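Local atomic coordinates of 4-hydroxy-tetrahydrodipicolinate synthase (Methylacidiphilum fumariolicum SolV, PDB entry 6T3T), a protein that probably condenses pyruvate with L-aspartate semialdehyde to form 4-hydroxy-tetrahydrodipicolinate, a step in the diaminopimelate route to lysine. Residues Pro110-Glu113 with Gly114-Arg117. Numbering follows the deposited sequence.
Sequences PSQE and GLFR
E113 sends CG opposite its own backbone N (chi1 -179°) and then bends at chi2, while R117, one turn on, runs extended from CG to NE; the chains cross obliquely, and E113 OE2 comes to rest over one face of the R117 guanidinium, 3.1 Å from both R117 NE and R117 NH2. Carboxylate and guanidinium planes stand 75° apart and no N-H points at the oxygen, so this i to i+4 salt bridge rests on charge alone. The other carboxylate oxygen, OE1, pairs with R150 of helix 145-154, whose guanidinium also makes a cation-pi contact with the F116 ring. At the start of helix 112-125, S111 is the N-cap: S111 OG accepts from G114 N at 3.2 Å. S111 O receives the N-H of L115, L115 N lying 2.8 Å away, and R117 N reaches E113 O at 2.9 Å, with an N-H...O angle of 171°. P110 CG lies 3.7 Å from L115 CD2, the two side chains crossing at about a right angle and both resting on P105. With an alanine in place of E113, both R117 and R150 would probably lose a carboxylate they share, and the R117 guanidinium would be freer to turn. Paired with two arginines, one at each oxygen, the E113 carboxylate is likely to stay ionised, and its negative charge near the N-terminus should suit the helix dipole in this beta-alpha unit of the TIM barrel.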
# COMPACT_ATOMS: atom_id res chain seq x y z
N PRO A 110 -14.84 8.53 8.09
CA PRO A 110 -14.76 9.43 9.24
C PRO A 110 -13.42 9.33 9.96
O PRO A 110 -12.74 8.31 9.92
CB PRO A 110 -15.90 8.95 10.15
CG PRO A 110 -16.09 7.54 9.79
CD PRO A 110 -15.85 7.48 8.30
N SER A 111 -13.07 10.42 10.64
CA SER A 111 -11.93 10.46 11.53
C SER A 111 -12.16 9.54 12.74
O SER A 111 -13.27 9.06 12.99
CB SER A 111 -11.69 11.90 12.00
OG SER A 111 -12.78 12.40 12.79
N GLN A 112 -11.08 9.31 13.49
CA GLN A 112 -11.19 8.47 14.68
C GLN A 112 -12.19 9.04 15.66
O GLN A 112 -12.92 8.28 16.32
CB GLN A 112 -9.83 8.29 15.34
CG GLN A 112 -8.88 7.47 14.48
CD GLN A 112 -9.45 6.09 14.18
OE1 GLN A 112 -9.91 5.38 15.08
NE2 GLN A 112 -9.43 5.70 12.91
N GLU A 113 -12.22 10.37 15.80
CA GLU A 113 -13.21 11.00 16.66
C GLU A 113 -14.62 10.79 16.12
O GLU A 113 -15.56 10.57 16.90
CB GLU A 113 -12.90 12.50 16.79
CG GLU A 113 -13.86 13.28 17.68
CD GLU A 113 -13.91 12.78 19.14
OE1 GLU A 113 -12.96 12.09 19.60
OE2 GLU A 113 -14.91 13.09 19.83
N GLY A 114 -14.78 10.85 14.80
CA GLY A 114 -16.05 10.48 14.20
C GLY A 114 -16.45 9.05 14.51
O GLY A 114 -17.63 8.77 14.75
N LEU A 115 -15.50 8.12 14.47
CA LEU A 115 -15.81 6.73 14.81
C LEU A 115 -16.23 6.60 16.27
O LEU A 115 -17.20 5.89 16.60
CB LEU A 115 -14.61 5.85 14.51
CG LEU A 115 -14.37 5.63 13.02
CD1 LEU A 115 -13.13 4.80 12.78
CD2 LEU A 115 -15.57 5.00 12.37
N PHE A 116 -15.52 7.28 17.16
CA PHE A 116 -15.86 7.28 18.58
C PHE A 116 -17.27 7.81 18.81
O PHE A 116 -18.07 7.19 19.53
CB PHE A 116 -14.83 8.09 19.37
CG PHE A 116 -15.15 8.19 20.83
CD1 PHE A 116 -14.82 7.15 21.69
CD2 PHE A 116 -15.82 9.29 21.33
CE1 PHE A 116 -15.14 7.22 23.04
CE2 PHE A 116 -16.13 9.36 22.68
CZ PHE A 116 -15.79 8.33 23.53
N ARG A 117 -17.61 8.96 18.22
CA ARG A 117 -18.97 9.49 18.35
C ARG A 117 -20.00 8.58 17.71
O ARG A 117 -21.11 8.42 18.24
CB ARG A 117 -19.06 10.88 17.74
CG ARG A 117 -18.22 11.92 18.45
CD ARG A 117 -18.34 13.26 17.77
NE ARG A 117 -17.32 14.20 18.24
CZ ARG A 117 -17.47 14.97 19.30
NH1 ARG A 117 -18.60 14.94 19.99
NH2 ARG A 117 -16.49 15.79 19.68